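Local coordinates for viral structural protein 4 (Bombyx mori cytoplasmic polyhedrosis virus, PDB 6TZ0), which binds GTP and probably acts as a nucleoside triphosphatase that accompanies the viral RNA-dependent RNA polymerase during transcription, at residues F401-V406 with T480-L485; G387-K392 with R469-M474; T360-T365 with E549-I554. One frame throughout, in Å; residues are numbered along the deposited sequence.

How the interactions relate
Interactions 1 and 2 form one continuous packed region, their centres about 12 Å apart. F401, just ahead of helix 403-408, meets W389 through CE1 to CZ2 at 3.6 Å, and V406 on that helix meets F471 through CG1 to CZ at 3.6 Å. All four segments belong to, or directly end, the long helical excursion between the neighbouring parallel strands 378-381 and 484-489. Interaction 3 stands apart, with its centre about 20 Å from that of interaction 1 and about 25 Å from that of interaction 2, and touches neither. It alone contains GTP-binding residues, T360 and S361, on the helix after the P-loop, whereas interactions 1 and 2 lie away from the nucleotide sites.

Interaction 1. Residues F401-V406 with T480-L485; sequences FAYDYV and TTPRTL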
loop_
_atom_site.group_PDB
_atom_site.type_symbol
_atom_site.label_atom_id
_atom_site.label_comp_id
_atom_site.label_asym_id
_atom_site.label_seq_id
_atom_site.Cartn_x
_atom_site.Cartn_y
_atom_site.Cartn_z
ATOM N N PHE B 401 -23.262 -27.685 19.801
ATOM C CA PHE B 401 -23.190 -26.269 19.468
ATOM C C PHE B 401 -24.526 -25.761 18.948
ATOM O O PHE B 401 -24.564 -24.772 18.213
ATOM C CB PHE B 401 -22.095 -26.010 18.432
ATOM C CG PHE B 401 -20.701 -26.249 18.938
ATOM C CD1 PHE B 401 -20.017 -25.262 19.630
ATOM C CD2 PHE B 401 -20.071 -27.462 18.716
ATOM C CE1 PHE B 401 -18.730 -25.485 20.092
ATOM C CE2 PHE B 401 -18.787 -27.690 19.177
ATOM C CZ PHE B 401 -18.118 -26.701 19.864
ATOM N N ALA B 402 -25.618 -26.438 19.293
ATOM C CA ALA B 402 -26.932 -26.040 18.815
ATOM C C ALA B 402 -27.372 -24.755 19.495
ATOM O O ALA B 402 -27.068 -24.524 20.665
ATOM C CB ALA B 402 -27.947 -27.148 19.076
ATOM N N TYR B 403 -28.087 -23.912 18.746
ATOM C CA TYR B 403 -28.428 -22.581 19.237
ATOM C C TYR B 403 -29.424 -22.633 20.388
ATOM O O TYR B 403 -29.359 -21.804 21.299
ATOM C CB TYR B 403 -28.971 -21.721 18.097
ATOM C CG TYR B 403 -29.501 -20.389 18.559
ATOM C CD1 TYR B 403 -28.643 -19.381 18.974
ATOM C CD2 TYR B 403 -30.865 -20.142 18.593
ATOM C CE1 TYR B 403 -29.131 -18.167 19.408
ATOM C CE2 TYR B 403 -31.358 -18.939 19.026
ATOM C CZ TYR B 403 -30.491 -17.956 19.434
ATOM O OH TYR B 403 -30.992 -16.752 19.860
ATOM N N ASP B 404 -30.337 -23.604 20.379
ATOM C CA ASP B 404 -31.298 -23.693 21.472
ATOM C C ASP B 404 -30.656 -24.211 22.754
ATOM O O ASP B 404 -31.044 -23.790 23.846
ATOM C CB ASP B 404 -32.489 -24.557 21.059
ATOM C CG ASP B 404 -32.091 -25.955 20.615
ATOM O OD1 ASP B 404 -30.885 -26.243 20.476
ATOM O OD2 ASP B 404 -33.005 -26.781 20.411
ATOM N N TYR B 405 -29.641 -25.070 22.645
ATOM C CA TYR B 405 -28.935 -25.556 23.829
ATOM C C TYR B 405 -28.082 -24.462 24.462
ATOM O O TYR B 405 -28.117 -24.257 25.685
ATOM C CB TYR B 405 -28.085 -26.770 23.453
ATOM C CG TYR B 405 -27.201 -27.285 24.562
ATOM C CD1 TYR B 405 -27.748 -27.855 25.701
ATOM C CD2 TYR B 405 -25.820 -27.256 24.443
ATOM C CE1 TYR B 405 -26.944 -28.339 26.711
ATOM C CE2 TYR B 405 -25.009 -27.740 25.447
ATOM C CZ TYR B 405 -25.576 -28.279 26.577
ATOM O OH TYR B 405 -24.775 -28.770 27.576
ATOM N N VAL B 406 -27.314 -23.747 23.636
ATOM C CA VAL B 406 -26.511 -22.622 24.104
ATOM C C VAL B 406 -27.409 -21.514 24.639
ATOM O O VAL B 406 -27.088 -20.859 25.638
ATOM C CB VAL B 406 -25.604 -22.132 22.959
ATOM C CG1 VAL B 406 -24.819 -20.898 23.353
ATOM C CG2 VAL B 406 -24.655 -23.225 22.538
ATOM N N THR B 480 -29.719 -24.270 12.428
ATOM C CA THR B 480 -30.923 -23.729 13.037
ATOM C C THR B 480 -30.690 -22.386 13.712
ATOM O O THR B 480 -31.596 -21.873 14.376
ATOM C CB THR B 480 -31.489 -24.719 14.050
ATOM O OG1 THR B 480 -30.580 -24.846 15.148
ATOM C CG2 THR B 480 -31.650 -26.073 13.405
ATOM N N THR B 481 -29.505 -21.813 13.571
ATOM C CA THR B 481 -29.259 -20.518 14.176
ATOM C C THR B 481 -29.896 -19.415 13.328
ATOM O O THR B 481 -30.029 -19.558 12.110
ATOM C CB THR B 481 -27.753 -20.291 14.344
ATOM O OG1 THR B 481 -27.512 -19.055 15.024
ATOM C CG2 THR B 481 -27.023 -20.302 13.013
ATOM N N PRO B 482 -30.383 -18.348 13.958
ATOM C CA PRO B 482 -31.017 -17.273 13.194
ATOM C C PRO B 482 -30.012 -16.495 12.362
ATOM O O PRO B 482 -28.803 -16.528 12.595
ATOM C CB PRO B 482 -31.646 -16.393 14.274
ATOM C CG PRO B 482 -31.839 -17.290 15.408
ATOM C CD PRO B 482 -30.683 -18.226 15.393
ATOM N N ARG B 483 -30.545 -15.798 11.363
ATOM C CA ARG B 483 -29.703 -15.090 10.405
ATOM C C ARG B 483 -29.037 -13.873 11.035
ATOM O O ARG B 483 -27.841 -13.631 10.832
ATOM C CB ARG B 483 -30.536 -14.679 9.195
ATOM C CG ARG B 483 -29.766 -13.866 8.207
ATOM C CD ARG B 483 -30.596 -13.412 7.047
ATOM N NE ARG B 483 -29.800 -12.561 6.177
ATOM C CZ ARG B 483 -29.709 -11.245 6.318
ATOM N NH1 ARG B 483 -30.377 -10.637 7.283
ATOM N NH2 ARG B 483 -28.964 -10.537 5.488
ATOM N N THR B 484 -29.793 -13.091 11.796
ATOM C CA THR B 484 -29.280 -11.884 12.427
ATOM C C THR B 484 -29.029 -12.166 13.901
ATOM O O THR B 484 -29.961 -12.486 14.641
ATOM C CB THR B 484 -30.253 -10.721 12.256
ATOM O OG1 THR B 484 -31.488 -11.040 12.896
ATOM C CG2 THR B 484 -30.527 -10.475 10.787
ATOM N N LEU B 485 -27.773 -12.046 14.319
ATOM C CA LEU B 485 -27.372 -12.242 15.704
ATOM C C LEU B 485 -26.936 -10.931 16.338
ATOM O O LEU B 485 -26.433 -10.028 15.667
ATOM C CB LEU B 485 -26.219 -13.237 15.826
ATOM C CG LEU B 485 -26.449 -14.719 15.582
ATOM C CD1 LEU B 485 -25.120 -15.443 15.609
ATOM C CD2 LEU B 485 -27.378 -15.286 16.635
#
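The phenol ring of Y403 carries P482 on one face: CD of the proline sits 3.8 Å from the centroid of the Y403 ring and 14° off its normal, a CH-pi contact. CD lies slightly toward the CD2–CE2 side, its nearest ring atom being Y403 CD2 at 3.7 Å. Two other groups approach the ring obliquely, T481 OG1 at 4.1 Å from Y403 CD1 and the L485 methyl CD2 at 4.4 Å from Y403 CE1. Near the root of the side chain, Y403 CB lies 4.1 Å from T481 CA. The ring reaches the proline because CG is turned anti to the backbone N (chi1 173°), which carries it off the first turn of helix 403-408, just past the N-cap residue A402. T480, exposed to solvent, borders the contact. Here the start of that helix is joined to the loop leading into strand 484-489, an inner strand of the parallel sheet, beside edge strand 378-381. No hydrogen bond crosses between the two segments, and T481 OG1 instead bonds weakly to V475 O of the preceding helix. Cohesion in this surface contact therefore rests on dispersion, probably aided by the C-H groups on CD, polarised by the proline nitrogen, against the pi face.

Interaction 2. Residues G387-K392 with R469-M474; sequences GRWLAK and RNFYYM
W389 and F471 pack against each other between helices 385-393 and 468-476, which belong to the long helical beta-alpha-beta crossover joining adjacent parallel strands 378-381 and 484-489. The dense part of the contact is this one aromatic pair. Its planes are inclined at 40°, and the centroids of the W389 five-membered ring and the F471 ring are 4.8 Å apart. F471 slides one side of its ring, CD1 and CE1, over a face of the indole: CE1 lies 3.5 Å from W389 CG, and CD1 lies 3.7 Å from W389 CD2. With CG anti to the backbone N in both (chi1 179° for W389 and 175° for F471), each ring extends away from its own helix toward the other; the side chains slide past each other in opposite directions and span backbones whose nearest CA atoms, those of W389 and F471, are 9.2 Å apart. Beyond this pair the segments do not touch. On helix 385-393, K392 is exposed to solvent; on the other helix, R469, N470 and Y473 turn instead to the chain of the RNA-dependent RNA polymerase, where R469 and N470 pack on its Q97 and Y473 on its A89. The indole nitrogen has its own partner: W389 NE1 donates a hydrogen bond to S400 O.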
loop_
_atom_site.group_PDB
_atom_site.type_symbol
_atom_site.label_atom_id
_atom_site.label_comp_id
_atom_site.label_asym_id
_atom_site.label_seq_id
_atom_site.Cartn_x
_atom_site.Cartn_y
_atom_site.Cartn_z
ATOM N N GLY B 387 -18.861 -18.664 28.615
ATOM C CA GLY B 387 -18.496 -19.090 29.955
ATOM C C GLY B 387 -19.463 -20.104 30.532
ATOM O O GLY B 387 -19.045 -21.124 31.089
ATOM N N ARG B 388 -20.765 -19.858 30.383
ATOM C CA ARG B 388 -21.753 -20.808 30.871
ATOM C C ARG B 388 -21.828 -22.058 30.007
ATOM O O ARG B 388 -22.314 -23.089 30.475
ATOM C CB ARG B 388 -23.127 -20.147 30.956
ATOM C CG ARG B 388 -23.213 -19.017 31.968
ATOM C CD ARG B 388 -24.637 -18.534 32.106
ATOM N NE ARG B 388 -24.805 -17.408 33.014
ATOM C CZ ARG B 388 -25.044 -16.166 32.620
ATOM N NH1 ARG B 388 -25.189 -15.895 31.333
ATOM N NH2 ARG B 388 -25.188 -15.205 33.516
ATOM N N TRP B 389 -21.360 -21.991 28.762
ATOM C CA TRP B 389 -21.219 -23.195 27.953
ATOM C C TRP B 389 -20.040 -24.037 28.424
ATOM O O TRP B 389 -20.166 -25.249 28.627
ATOM C CB TRP B 389 -21.028 -22.804 26.495
ATOM C CG TRP B 389 -20.842 -23.953 25.576
ATOM C CD1 TRP B 389 -21.798 -24.794 25.107
ATOM C CD2 TRP B 389 -19.599 -24.427 25.053
ATOM N NE1 TRP B 389 -21.237 -25.740 24.290
ATOM C CE2 TRP B 389 -19.884 -25.540 24.249
ATOM C CE3 TRP B 389 -18.273 -24.006 25.177
ATOM C CZ2 TRP B 389 -18.896 -26.235 23.569
ATOM C CZ3 TRP B 389 -17.296 -24.696 24.502
ATOM C CH2 TRP B 389 -17.609 -25.800 23.710
ATOM N N LEU B 390 -18.879 -23.401 28.593
ATOM C CA LEU B 390 -17.652 -24.100 28.937
ATOM C C LEU B 390 -17.657 -24.595 30.375
ATOM O O LEU B 390 -16.925 -25.534 30.694
ATOM C CB LEU B 390 -16.465 -23.172 28.678
ATOM C CG LEU B 390 -15.025 -23.662 28.792
ATOM C CD1 LEU B 390 -14.774 -24.764 27.801
ATOM C CD2 LEU B 390 -14.091 -22.511 28.535
ATOM N N ALA B 391 -18.486 -24.013 31.244
ATOM C CA ALA B 391 -18.611 -24.557 32.589
ATOM C C ALA B 391 -19.333 -25.898 32.610
ATOM O O ALA B 391 -19.208 -26.638 33.591
ATOM C CB ALA B 391 -19.334 -23.567 33.492
ATOM N N LYS B 392 -20.082 -26.224 31.561
ATOM C CA LYS B 392 -20.711 -27.528 31.413
ATOM C C LYS B 392 -19.929 -28.469 30.511
ATOM O O LYS B 392 -19.792 -29.651 30.832
ATOM C CB LYS B 392 -22.125 -27.372 30.850
ATOM C CG LYS B 392 -23.076 -26.610 31.736
ATOM C CD LYS B 392 -23.397 -27.402 32.981
ATOM C CE LYS B 392 -24.337 -26.644 33.893
ATOM N NZ LYS B 392 -25.690 -26.501 33.297
ATOM N N ARG B 469 -13.133 -19.025 19.711
ATOM C CA ARG B 469 -13.245 -18.740 18.286
ATOM C C ARG B 469 -14.047 -19.824 17.574
ATOM O O ARG B 469 -14.949 -19.521 16.783
ATOM C CB ARG B 469 -11.836 -18.580 17.709
ATOM C CG ARG B 469 -11.703 -18.164 16.251
ATOM C CD ARG B 469 -11.351 -19.359 15.423
ATOM N NE ARG B 469 -11.138 -19.093 14.004
ATOM C CZ ARG B 469 -9.953 -18.859 13.453
ATOM N NH1 ARG B 469 -8.864 -18.851 14.201
ATOM N NH2 ARG B 469 -9.857 -18.650 12.147
ATOM N N ASN B 470 -13.785 -21.089 17.906
ATOM C CA ASN B 470 -14.577 -22.180 17.355
ATOM C C ASN B 470 -15.995 -22.189 17.902
ATOM O O ASN B 470 -16.913 -22.624 17.205
ATOM C CB ASN B 470 -13.930 -23.520 17.666
ATOM C CG ASN B 470 -14.500 -24.646 16.839
ATOM O OD1 ASN B 470 -15.170 -24.421 15.841
ATOM N ND2 ASN B 470 -14.296 -25.866 17.295
ATOM N N PHE B 471 -16.186 -21.751 19.148
ATOM C CA PHE B 471 -17.525 -21.660 19.722
ATOM C C PHE B 471 -18.402 -20.703 18.932
ATOM O O PHE B 471 -19.509 -21.060 18.515
ATOM C CB PHE B 471 -17.437 -21.221 21.178
ATOM C CG PHE B 471 -18.769 -20.994 21.825
ATOM C CD1 PHE B 471 -19.557 -22.056 22.208
ATOM C CD2 PHE B 471 -19.223 -19.708 22.067
ATOM C CE1 PHE B 471 -20.772 -21.845 22.810
ATOM C CE2 PHE B 471 -20.439 -19.493 22.666
ATOM C CZ PHE B 471 -21.209 -20.562 23.044
ATOM N N TYR B 472 -17.911 -19.493 18.684
ATOM C CA TYR B 472 -18.711 -18.560 17.904
ATOM C C TYR B 472 -18.766 -18.932 16.429
ATOM O O TYR B 472 -19.735 -18.571 15.755
ATOM C CB TYR B 472 -18.199 -17.136 18.115
ATOM C CG TYR B 472 -18.556 -16.622 19.486
ATOM C CD1 TYR B 472 -19.816 -16.114 19.745
ATOM C CD2 TYR B 472 -17.653 -16.690 20.534
ATOM C CE1 TYR B 472 -20.159 -15.664 21.004
ATOM C CE2 TYR B 472 -17.992 -16.246 21.803
ATOM C CZ TYR B 472 -19.242 -15.726 22.024
ATOM O OH TYR B 472 -19.593 -15.281 23.271
ATOM N N TYR B 473 -17.788 -19.692 15.926
ATOM C CA TYR B 473 -17.883 -20.223 14.569
ATOM C C TYR B 473 -18.999 -21.254 14.442
ATOM O O TYR B 473 -19.806 -21.199 13.508
ATOM C CB TYR B 473 -16.549 -20.841 14.162
ATOM C CG TYR B 473 -16.561 -21.506 12.810
ATOM C CD1 TYR B 473 -16.529 -20.755 11.646
ATOM C CD2 TYR B 473 -16.601 -22.889 12.700
ATOM C CE1 TYR B 473 -16.537 -21.363 10.408
ATOM C CE2 TYR B 473 -16.609 -23.503 11.473
ATOM C CZ TYR B 473 -16.578 -22.738 10.332
ATOM O OH TYR B 473 -16.585 -23.359 9.109
ATOM N N MET B 474 -19.047 -22.218 15.356
ATOM C CA MET B 474 -20.034 -23.283 15.281
ATOM C C MET B 474 -21.416 -22.841 15.732
ATOM O O MET B 474 -22.393 -23.539 15.453
ATOM C CB MET B 474 -19.588 -24.483 16.116
ATOM C CG MET B 474 -18.365 -25.209 15.599
ATOM S SD MET B 474 -18.594 -25.945 13.977
ATOM C CE MET B 474 -19.725 -27.268 14.379
#

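Interaction 3. Residues T360-T365 with E549-I554; sequences TSFLST and EMLESI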
loop_
_atom_site.group_PDB
_atom_site.type_symbol
_atom_site.label_atom_id
_atom_site.label_comp_id
_atom_site.label_asym_id
_atom_site.label_seq_id
_atom_site.Cartn_x
_atom_site.Cartn_y
_atom_site.Cartn_z
ATOM N N THR B 360 -27.904 -6.525 28.957
ATOM C CA THR B 360 -28.787 -7.579 28.469
ATOM C C THR B 360 -30.239 -7.132 28.496
ATOM O O THR B 360 -31.011 -7.458 27.584
ATOM C CB THR B 360 -28.612 -8.847 29.297
ATOM O OG1 THR B 360 -28.957 -8.576 30.659
ATOM C CG2 THR B 360 -27.186 -9.331 29.231
ATOM N N SER B 361 -30.615 -6.365 29.521
ATOM C CA SER B 361 -31.983 -5.878 29.644
ATOM C C SER B 361 -32.341 -4.911 28.521
ATOM O O SER B 361 -33.485 -4.891 28.054
ATOM C CB SER B 361 -32.172 -5.212 31.003
ATOM O OG SER B 361 -33.477 -4.684 31.130
ATOM N N PHE B 362 -31.383 -4.105 28.069
ATOM C CA PHE B 362 -31.667 -3.264 26.916
ATOM C C PHE B 362 -31.632 -4.051 25.617
ATOM O O PHE B 362 -32.504 -3.866 24.763
ATOM C CB PHE B 362 -30.696 -2.089 26.827
ATOM C CG PHE B 362 -30.845 -1.300 25.559
ATOM C CD1 PHE B 362 -31.958 -0.517 25.345
ATOM C CD2 PHE B 362 -29.878 -1.361 24.571
ATOM C CE1 PHE B 362 -32.105 0.186 24.175
ATOM C CE2 PHE B 362 -30.023 -0.657 23.401
ATOM C CZ PHE B 362 -31.136 0.116 23.205
ATOM N N LEU B 363 -30.627 -4.910 25.435
ATOM C CA LEU B 363 -30.463 -5.557 24.140
ATOM C C LEU B 363 -31.518 -6.623 23.867
ATOM O O LEU B 363 -31.766 -6.928 22.697
ATOM C CB LEU B 363 -29.056 -6.129 24.019
ATOM C CG LEU B 363 -27.980 -5.067 23.807
ATOM C CD1 LEU B 363 -26.596 -5.648 23.921
ATOM C CD2 LEU B 363 -28.163 -4.439 22.447
ATOM N N SER B 364 -32.195 -7.135 24.899
ATOM C CA SER B 364 -33.354 -7.990 24.666
ATOM C C SER B 364 -34.499 -7.211 24.020
ATOM O O SER B 364 -35.098 -7.663 23.035
ATOM C CB SER B 364 -33.805 -8.617 25.979
ATOM O OG SER B 364 -34.294 -7.628 26.861
ATOM N N THR B 365 -34.799 -6.025 24.551
ATOM C CA THR B 365 -35.833 -5.174 23.972
ATOM C C THR B 365 -35.422 -4.668 22.594
ATOM O O THR B 365 -36.263 -4.542 21.696
ATOM C CB THR B 365 -36.115 -4.010 24.923
ATOM O OG1 THR B 365 -36.471 -4.531 26.208
ATOM C CG2 THR B 365 -37.257 -3.142 24.427
ATOM N N GLU B 549 -29.925 6.149 21.251
ATOM C CA GLU B 549 -29.390 6.190 19.896
ATOM C C GLU B 549 -29.678 4.894 19.145
ATOM O O GLU B 549 -30.009 4.922 17.954
ATOM C CB GLU B 549 -27.895 6.475 19.956
ATOM C CG GLU B 549 -27.592 7.852 20.501
ATOM C CD GLU B 549 -26.113 8.128 20.647
ATOM O OE1 GLU B 549 -25.307 7.185 20.543
ATOM O OE2 GLU B 549 -25.750 9.303 20.844
ATOM N N MET B 550 -29.576 3.750 19.826
ATOM C CA MET B 550 -29.928 2.479 19.203
ATOM C C MET B 550 -31.420 2.348 18.952
ATOM O O MET B 550 -31.822 1.620 18.042
ATOM C CB MET B 550 -29.436 1.304 20.045
ATOM C CG MET B 550 -28.022 0.902 19.725
ATOM S SD MET B 550 -27.341 -0.454 20.681
ATOM C CE MET B 550 -26.839 0.476 22.113
ATOM N N LEU B 551 -32.259 3.021 19.735
ATOM C CA LEU B 551 -33.677 3.004 19.392
ATOM C C LEU B 551 -33.991 3.968 18.250
ATOM O O LEU B 551 -34.825 3.667 17.380
ATOM C CB LEU B 551 -34.518 3.327 20.622
ATOM C CG LEU B 551 -34.414 2.287 21.733
ATOM C CD1 LEU B 551 -35.220 2.696 22.947
ATOM C CD2 LEU B 551 -34.849 0.924 21.226
ATOM N N GLU B 552 -33.322 5.122 18.234
ATOM C CA GLU B 552 -33.524 6.106 17.181
ATOM C C GLU B 552 -33.040 5.585 15.837
ATOM O O GLU B 552 -33.584 5.965 14.796
ATOM C CB GLU B 552 -32.801 7.399 17.561
ATOM C CG GLU B 552 -33.062 8.586 16.657
ATOM C CD GLU B 552 -34.488 9.093 16.752
ATOM O OE1 GLU B 552 -35.115 8.915 17.818
ATOM O OE2 GLU B 552 -34.985 9.666 15.760
ATOM N N SER B 553 -32.041 4.700 15.854
ATOM C CA SER B 553 -31.580 4.051 14.634
ATOM C C SER B 553 -32.669 3.198 13.996
ATOM O O SER B 553 -32.826 3.203 12.770
ATOM C CB SER B 553 -30.357 3.194 14.941
ATOM O OG SER B 553 -29.953 2.475 13.798
ATOM N N ILE B 554 -33.428 2.455 14.805
ATOM C CA ILE B 554 -34.519 1.652 14.263
ATOM C C ILE B 554 -35.659 2.549 13.799
ATOM O O ILE B 554 -36.265 2.306 12.749
ATOM C CB ILE B 554 -34.990 0.614 15.299
ATOM C CG1 ILE B 554 -33.894 -0.399 15.593
ATOM C CG2 ILE B 554 -36.232 -0.131 14.841
ATOM C CD1 ILE B 554 -34.262 -1.311 16.721
#
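F362 and M550 meet in a Met-aromatic contact between two helices of what is consistent with a P-loop NTPase fold. Helix 359-374 follows the Walker A loop, helix 547-556 follows 543-545, one of the two outermost strands of the parallel sheet, and their segments run almost parallel, 5° apart, with axes 11.5 Å from one another. The sulfur-aromatic part is edge-on: M550 SD lies 5.2 Å from the centroid of the F362 ring and close to the ring plane. Apolar packing accompanies it. M550 CE comes within 3.6 Å of F362 CE2, because the methionine chain bends at its last torsion (chi3 -83°) and brings the methyl back toward the ring. M550 CB, in the ring plane, meets F362 CZ at 3.8 Å. Farther round the same edge, L551 CG lies 4.0 Å from F362 CE1, again in plane, and L363 CD2 adds a looser touch on M550 SD at 4.4 Å. F295 of helix 290-296 also meets the F362 ring. Polar interactions lie outside this hydrophobic seam: E549 OE2 makes a salt bridge to R377 NH1 of the RNA-dependent RNA polymerase chain. T360 and S361, GTP-binding residues whose nucleotide is absent from this chain here, begin segment 360-365, the one that carries F362, and take no part in the packing. One turn on, S364 OG lies 3.1 Å from S361 O, to which it hydrogen-bonds from above the carbonyl plane.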